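Local structure of N-carbamoylsarcosine amidase related protein (Thermoplasma acidophilum, 3EEF) at residues Arg80-Ala83 against Gly84-Val87; Pro151-Lys154 against Asp155-Arg159; Val165-Ser168 against Asp169-Glu172. The protein is a zinc-binding member of the isochorismatase-like cysteine hydrolase family that probably hydrolyses N-carbamoylsarcosine. One frame throughout, in Å; residues are numbered along the deposited sequence.

Contact 1: residues Arg80-Ala83 against Gly84-Val87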
loop_
_atom_site.group_PDB
_atom_site.type_symbol
_atom_site.label_atom_id
_atom_site.label_comp_id
_atom_site.label_asym_id
_atom_site.label_seq_id
_atom_site.Cartn_x
_atom_site.Cartn_y
_atom_site.Cartn_z
ATOM N N ARG A 80 -6.765 -23.339 18.304
ATOM C CA ARG A 80 -6.151 -22.305 19.086
ATOM C C ARG A 80 -4.734 -22.083 18.606
ATOM O O ARG A 80 -4.003 -23.036 18.323
ATOM C CB ARG A 80 -6.129 -22.732 20.552
ATOM C CG ARG A 80 -6.220 -21.602 21.538
ATOM C CD ARG A 80 -5.876 -22.060 22.976
ATOM N NE ARG A 80 -6.348 -23.415 23.297
ATOM C CZ ARG A 80 -7.566 -23.736 23.753
ATOM N NH1 ARG A 80 -8.502 -22.804 23.944
ATOM N NH2 ARG A 80 -7.854 -25.015 24.010
ATOM N N PRO A 81 -4.336 -20.821 18.494
ATOM C CA PRO A 81 -2.982 -20.605 18.042
ATOM C C PRO A 81 -1.979 -20.942 19.144
ATOM O O PRO A 81 -2.286 -20.748 20.320
ATOM C CB PRO A 81 -2.953 -19.108 17.703
ATOM C CG PRO A 81 -4.390 -18.685 17.679
ATOM C CD PRO A 81 -5.077 -19.563 18.637
ATOM N N SER A 82 -0.816 -21.459 18.732
ATOM C CA SER A 82 0.309 -21.769 19.611
ATOM C C SER A 82 1.334 -20.661 19.614
ATOM O O SER A 82 1.253 -19.708 18.845
ATOM C CB SER A 82 1.057 -23.031 19.136
ATOM O OG SER A 82 0.250 -24.188 19.184
ATOM N N ALA A 83 2.314 -20.824 20.501
ATOM C CA ALA A 83 3.527 -20.021 20.507
ATOM C C ALA A 83 4.225 -20.183 19.162
ATOM O O ALA A 83 4.443 -21.310 18.687
ATOM C CB ALA A 83 4.455 -20.484 21.648
ATOM N N GLY A 84 4.562 -19.058 18.543
ATOM C CA GLY A 84 5.255 -19.064 17.236
ATOM C C GLY A 84 4.351 -18.732 16.059
ATOM O O GLY A 84 4.798 -18.128 15.071
ATOM N N ASP A 85 3.093 -19.158 16.150
ATOM C CA ASP A 85 2.070 -18.750 15.185
ATOM C C ASP A 85 1.868 -17.254 15.251
ATOM O O ASP A 85 1.861 -16.688 16.329
ATOM C CB ASP A 85 0.739 -19.370 15.521
ATOM C CG ASP A 85 0.744 -20.870 15.441
ATOM O OD1 ASP A 85 1.721 -21.470 14.963
ATOM O OD2 ASP A 85 -0.289 -21.442 15.813
ATOM N N TYR A 86 1.661 -16.622 14.104
ATOM C CA TYR A 86 1.306 -15.209 14.055
ATOM C C TYR A 86 -0.246 -14.993 14.084
ATOM O O TYR A 86 -0.986 -15.759 13.468
ATOM C CB TYR A 86 1.944 -14.606 12.815
ATOM C CG TYR A 86 3.473 -14.648 12.822
ATOM C CD1 TYR A 86 4.188 -13.548 13.222
ATOM C CD2 TYR A 86 4.185 -15.789 12.430
ATOM C CE1 TYR A 86 5.562 -13.536 13.213
ATOM C CE2 TYR A 86 5.578 -15.802 12.423
ATOM C CZ TYR A 86 6.256 -14.651 12.810
ATOM O OH TYR A 86 7.625 -14.568 12.857
ATOM N N VAL A 87 -0.730 -14.002 14.846
ATOM C CA VAL A 87 -2.166 -13.680 14.884
ATOM C C VAL A 87 -2.348 -12.189 14.533
ATOM O O VAL A 87 -1.857 -11.304 15.254
ATOM C CB VAL A 87 -2.813 -13.991 16.237
ATOM C CG1 VAL A 87 -4.345 -13.721 16.194
ATOM C CG2 VAL A 87 -2.509 -15.429 16.676
#
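Asp85 OD2 is gripped by two groups, the backbone amide of Ser82 and, from helix 22-40, the guanidinium of Arg39, with which it forms a salt bridge. The hydrogen bond from the amide is fairly straight: Ser82 N lies 3.0 Å from Asp85 OD2, with an angle of 162° at the hydrogen. Its approach is not in the plane of the carboxylate; the donor stands 57° above it. The first torsion of Asp85 explains the reach: CG is anti to the carbonyl carbon and beside the residue's own N (chi1 -63°), which turns the carboxylate back toward Ser82. Separately, Asp85 CB lies 3.4 Å from Ser82 O. The backbone beneath is a type II beta turn from Ser82 to Asp85, closed by a weak, bent return bond in which Asp85 N is 3.3 Å from Ser82 O. Positive phi at Gly84 fits the third position of such a turn: a beta carbon there would clash with Ala83 O. The turn leads directly into strand 86-90, an outermost strand of the parallel sheet within this chain, and Tyr86 bonds by its backbone to Val45 and Tyr47 of the neighbouring strand. On the apolar side, the Pro81 ring and the Val87 side chain cross at about a right angle. Val87 uses the CG2 branch, 3.8 Å from Pro81 CB and 3.9 Å from Pro81 CG. Tyr47 of strand 45-50 lies against both Pro81 and Asp85.

Contact 2: residues Pro151-Lys154 against Asp155-Arg159; sequences PNWK and DYFTR
Trp153 and Phe157, one helical turn apart, meet edge against edge, neither ring stacked on the other. Their planes stand at 90°, and the centroid of the six-membered indole ring lies 5.9 Å from that of Phe157. The touching edge of the indole is its CE3 corner: Trp153 CE3 is 3.5 Å from Phe157 CD2, which sits near the indole plane, and CE2 of Phe157 lies equally near. Trp153 reaches this place with CG wedged between its backbone N and carbonyl carbon (chi1 63°), whereas Phe157 has CG beside its own N (chi1 -84°), bringing CD2 within 3.4 Å of Trp153 O. Val124, Arg125 and Ala128 of helix 123-133 touch the Phe157 side chain, and Arg125 also meets Trp153, so the pair belongs to the interface between two helices of the alpha/beta fold. With an alanine in place of Phe157, the CE3 edge of Trp153 would probably lose its aromatic neighbour and a gap would open toward helix 123-133.

The backbone is the first turn of helix 153-161, with Asn152 at the N-cap position. Phe157 N meets Trp153 O at 3.0 Å, nearly along the C=O axis, and Thr158 N bonds to Lys154 O at 3.2 Å. Tyr156 leads away from the pair; its hydroxyl is hydrogen-bonded to Asp121 O of the third subunit, while Lys154 NZ forms a salt bridge with Glu142. The chemistry thus divides by direction: the ring edges meet within one turn of helix 153-161, and both side chains also touch helix 123-133, while the Tyr156 hydroxyl binds a backbone carbonyl of another subunit.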
loop_
_atom_site.group_PDB
_atom_site.type_symbol
_atom_site.label_atom_id
_atom_site.label_comp_id
_atom_site.label_asym_id
_atom_site.label_seq_id
_atom_site.Cartn_x
_atom_site.Cartn_y
_atom_site.Cartn_z
ATOM N N PRO A 151 -20.749 -21.748 -6.456
ATOM C CA PRO A 151 -20.386 -23.172 -6.507
ATOM C C PRO A 151 -19.204 -23.463 -7.436
ATOM O O PRO A 151 -18.568 -24.508 -7.316
ATOM C CB PRO A 151 -21.658 -23.833 -7.047
ATOM C CG PRO A 151 -22.286 -22.785 -7.900
ATOM C CD PRO A 151 -21.987 -21.473 -7.224
ATOM N N ASN A 152 -18.924 -22.541 -8.352
ATOM C CA ASN A 152 -17.768 -22.641 -9.249
ATOM C C ASN A 152 -16.464 -22.040 -8.674
ATOM O O ASN A 152 -15.572 -21.650 -9.450
ATOM C CB ASN A 152 -18.092 -21.938 -10.583
ATOM C CG ASN A 152 -19.288 -22.558 -11.296
ATOM O OD1 ASN A 152 -19.425 -23.781 -11.347
ATOM N ND2 ASN A 152 -20.160 -21.712 -11.845
ATOM N N TRP A 153 -16.347 -21.980 -7.342
ATOM C CA TRP A 153 -15.236 -21.267 -6.710
ATOM C C TRP A 153 -13.879 -21.868 -7.077
ATOM O O TRP A 153 -12.948 -21.139 -7.430
ATOM C CB TRP A 153 -15.418 -21.175 -5.190
ATOM C CG TRP A 153 -15.440 -22.481 -4.437
ATOM C CD1 TRP A 153 -16.533 -23.230 -4.136
ATOM C CD2 TRP A 153 -14.328 -23.150 -3.840
ATOM N NE1 TRP A 153 -16.168 -24.339 -3.413
ATOM C CE2 TRP A 153 -14.822 -24.301 -3.202
ATOM C CE3 TRP A 153 -12.961 -22.886 -3.784
ATOM C CZ2 TRP A 153 -14.002 -25.199 -2.539
ATOM C CZ3 TRP A 153 -12.144 -23.776 -3.122
ATOM C CH2 TRP A 153 -12.670 -24.916 -2.502
ATOM N N LYS A 154 -13.791 -23.190 -7.024
ATOM C CA LYS A 154 -12.568 -23.924 -7.356
ATOM C C LYS A 154 -12.051 -23.502 -8.738
ATOM O O LYS A 154 -10.865 -23.273 -8.924
ATOM C CB LYS A 154 -12.876 -25.435 -7.309
ATOM C CG LYS A 154 -11.748 -26.325 -6.855
ATOM C CD LYS A 154 -12.248 -27.789 -6.696
ATOM C CE LYS A 154 -11.282 -28.814 -7.358
ATOM N NZ LYS A 154 -11.626 -30.249 -7.072
ATOM N N ASP A 155 -12.968 -23.385 -9.694
ATOM C CA ASP A 155 -12.663 -22.984 -11.075
ATOM C C ASP A 155 -12.108 -21.558 -11.165
ATOM O O ASP A 155 -11.265 -21.250 -12.016
ATOM C CB ASP A 155 -13.959 -23.061 -11.914
ATOM C CG ASP A 155 -13.723 -23.477 -13.363
ATOM O OD1 ASP A 155 -13.245 -22.650 -14.171
ATOM O OD2 ASP A 155 -14.071 -24.631 -13.709
ATOM N N TYR A 156 -12.625 -20.695 -10.297
ATOM C CA TYR A 156 -12.244 -19.303 -10.257
ATOM C C TYR A 156 -10.816 -19.157 -9.742
ATOM O O TYR A 156 -9.987 -18.500 -10.386
ATOM C CB TYR A 156 -13.208 -18.513 -9.355
ATOM C CG TYR A 156 -13.062 -17.042 -9.547
ATOM C CD1 TYR A 156 -13.863 -16.374 -10.450
ATOM C CD2 TYR A 156 -12.091 -16.326 -8.855
ATOM C CE1 TYR A 156 -13.726 -15.018 -10.654
ATOM C CE2 TYR A 156 -11.949 -14.972 -9.037
ATOM C CZ TYR A 156 -12.767 -14.317 -9.943
ATOM O OH TYR A 156 -12.638 -12.969 -10.157
ATOM N N PHE A 157 -10.531 -19.779 -8.596
ATOM C CA PHE A 157 -9.181 -19.823 -8.079
ATOM C C PHE A 157 -8.150 -20.237 -9.131
ATOM O O PHE A 157 -7.139 -19.541 -9.330
ATOM C CB PHE A 157 -9.097 -20.782 -6.900
ATOM C CG PHE A 157 -9.499 -20.162 -5.613
ATOM C CD1 PHE A 157 -8.723 -19.189 -5.033
ATOM C CD2 PHE A 157 -10.632 -20.552 -4.971
ATOM C CE1 PHE A 157 -9.090 -18.613 -3.837
ATOM C CE2 PHE A 157 -10.999 -19.953 -3.755
ATOM C CZ PHE A 157 -10.214 -18.984 -3.209
ATOM N N THR A 158 -8.413 -21.367 -9.782
ATOM C CA THR A 158 -7.483 -21.947 -10.747
ATOM C C THR A 158 -7.353 -21.082 -12.012
ATOM O O THR A 158 -6.247 -20.816 -12.492
ATOM C CB THR A 158 -7.863 -23.441 -11.122
ATOM O OG1 THR A 158 -9.208 -23.522 -11.624
ATOM C CG2 THR A 158 -7.741 -24.357 -9.906
ATOM N N ARG A 159 -8.478 -20.621 -12.538
ATOM C CA ARG A 159 -8.455 -19.856 -13.784
ATOM C C ARG A 159 -7.961 -18.404 -13.588
ATOM O O ARG A 159 -7.308 -17.840 -14.470
ATOM C CB ARG A 159 -9.825 -19.875 -14.441
#

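Contact 3: residues Val165-Ser168 against Asp169-Glu172; sequences VKRS and DEIE
Asp169 lies alongside Arg167, the two side chains pointing the same way. Its OD2 sits at the guanidinium edge but is 4.1 Å from Arg167 NH1, too long for a salt bridge; Arg167 NE instead pairs with Glu142. Asp169 is the third residue of a type I beta turn from Arg167 to Glu170, which carries the chain away from strand 164-166. Glu170 closes the turn twice. In the backbone bond, Glu170 N lies 3.0 Å from Arg167 O, above the carbonyl plane. In the second, Glu170 OE1 returns to Arg167 N at 2.7 Å, using its anti lone pair. That bond has an angle of 157° at the hydrogen. With CG beside its own N (chi1 -51°) and the chain extended beyond it, Glu170 reaches back across the turn. The same OE1 lies 3.5 Å from Arg167 CG and 3.8 Å from Lys166 CD, whose side chain crosses that of Glu170 at about a right angle. Ile171 then touches Ser168 only slightly. The amide and carbonyl of Arg167 are therefore both bonded by Glu170, and the Glu170 carboxylate, with the Lys166 ammonium nearby though not in contact, is probably favoured in its charged form.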
loop_
_atom_site.group_PDB
_atom_site.type_symbol
_atom_site.label_atom_id
_atom_site.label_comp_id
_atom_site.label_asym_id
_atom_site.label_seq_id
_atom_site.Cartn_x
_atom_site.Cartn_y
_atom_site.Cartn_z
ATOM N N VAL A 165 -4.951 -26.502 -6.352
ATOM C CA VAL A 165 -5.873 -26.962 -5.325
ATOM C C VAL A 165 -5.403 -28.313 -4.760
ATOM O O VAL A 165 -5.087 -29.221 -5.507
ATOM C CB VAL A 165 -7.280 -27.118 -5.937
ATOM C CG1 VAL A 165 -8.282 -27.563 -4.889
ATOM C CG2 VAL A 165 -7.725 -25.811 -6.613
ATOM N N LYS A 166 -5.355 -28.434 -3.440
ATOM C CA LYS A 166 -4.918 -29.654 -2.778
ATOM C C LYS A 166 -5.942 -30.070 -1.743
ATOM O O LYS A 166 -6.835 -29.288 -1.423
ATOM C CB LYS A 166 -3.573 -29.427 -2.077
ATOM C CG LYS A 166 -2.385 -29.199 -3.023
ATOM C CD LYS A 166 -2.138 -30.394 -3.939
ATOM C CE LYS A 166 -0.732 -30.372 -4.541
ATOM N NZ LYS A 166 -0.640 -31.269 -5.738
ATOM N N ARG A 167 -5.798 -31.284 -1.210
ATOM C CA ARG A 167 -6.611 -31.740 -0.091
ATOM C C ARG A 167 -5.766 -31.792 1.168
ATOM O O ARG A 167 -4.535 -31.857 1.104
ATOM C CB ARG A 167 -7.239 -33.100 -0.374
ATOM C CG ARG A 167 -7.848 -33.193 -1.759
ATOM C CD ARG A 167 -8.814 -34.350 -1.903
ATOM N NE ARG A 167 -10.174 -33.946 -1.551
ATOM C CZ ARG A 167 -10.758 -34.128 -0.368
ATOM N NH1 ARG A 167 -10.126 -34.728 0.641
ATOM N NH2 ARG A 167 -12.006 -33.711 -0.197
ATOM N N SER A 168 -6.434 -31.728 2.320
ATOM C CA SER A 168 -5.717 -31.641 3.585
ATOM C C SER A 168 -4.788 -32.840 3.761
ATOM O O SER A 168 -3.678 -32.683 4.246
ATOM C CB SER A 168 -6.667 -31.500 4.777
ATOM O OG SER A 168 -7.670 -32.486 4.783
ATOM N N ASP A 169 -5.228 -34.018 3.306
ATOM C CA ASP A 169 -4.424 -35.248 3.434
ATOM C C ASP A 169 -3.194 -35.322 2.521
ATOM O O ASP A 169 -2.412 -36.259 2.657
ATOM C CB ASP A 169 -5.294 -36.528 3.304
ATOM C CG ASP A 169 -6.030 -36.630 1.965
ATOM O OD1 ASP A 169 -5.524 -36.140 0.931
ATOM O OD2 ASP A 169 -7.135 -37.210 1.953
ATOM N N GLU A 170 -3.031 -34.366 1.601
ATOM C CA GLU A 170 -1.803 -34.240 0.801
ATOM C C GLU A 170 -0.796 -33.234 1.432
ATOM O O GLU A 170 -1.178 -32.313 2.157
ATOM C CB GLU A 170 -2.150 -33.830 -0.625
ATOM C CG GLU A 170 -3.219 -34.685 -1.296
ATOM C CD GLU A 170 -3.691 -34.094 -2.624
ATOM O OE1 GLU A 170 -4.475 -33.130 -2.615
ATOM O OE2 GLU A 170 -3.282 -34.597 -3.688
ATOM N N ILE A 171 0.494 -33.439 1.183
ATOM C CA ILE A 171 1.552 -32.534 1.698
ATOM C C ILE A 171 2.854 -32.640 0.864
ATOM O O ILE A 171 3.525 -33.690 0.816
ATOM C CB ILE A 171 1.886 -32.710 3.246
ATOM C CG1 ILE A 171 2.515 -34.098 3.564
ATOM C CG2 ILE A 171 0.665 -32.439 4.110
ATOM C CD1 ILE A 171 4.045 -34.113 3.538
ATOM N N GLU A 172 3.185 -31.526 0.217
ATOM C CA GLU A 172 4.393 -31.410 -0.569
ATOM C C GLU A 172 5.608 -31.026 0.281
ATOM O O GLU A 172 6.652 -30.735 -0.283
ATOM C CB GLU A 172 4.173 -30.375 -1.684
#

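Overall arrangement
The contacts come in series along the chain, all within the isochorismatase domain. Contacts 1 and 3 belong to the outermost strands of the six-stranded parallel sheet within this chain: the first leads into strand 86-90, the third leaves strand 164-166, and their centres are 22 Å apart. Contact 2 lies on helix 153-161, which links strand 137-141 to the adjacent parallel strand 164-166 in a beta-alpha-beta crossover. It touches contact 3 where Thr158 CG2 packs 3.6 Å from Val165 CG2, with centres 17 Å apart. Contacts 1 and 2 flank the chain's centre from opposite sides, centres 30 Å apart. Contacts 1 and 3 thus mark opposite margins; 2 and 3 lie away from the zinc site.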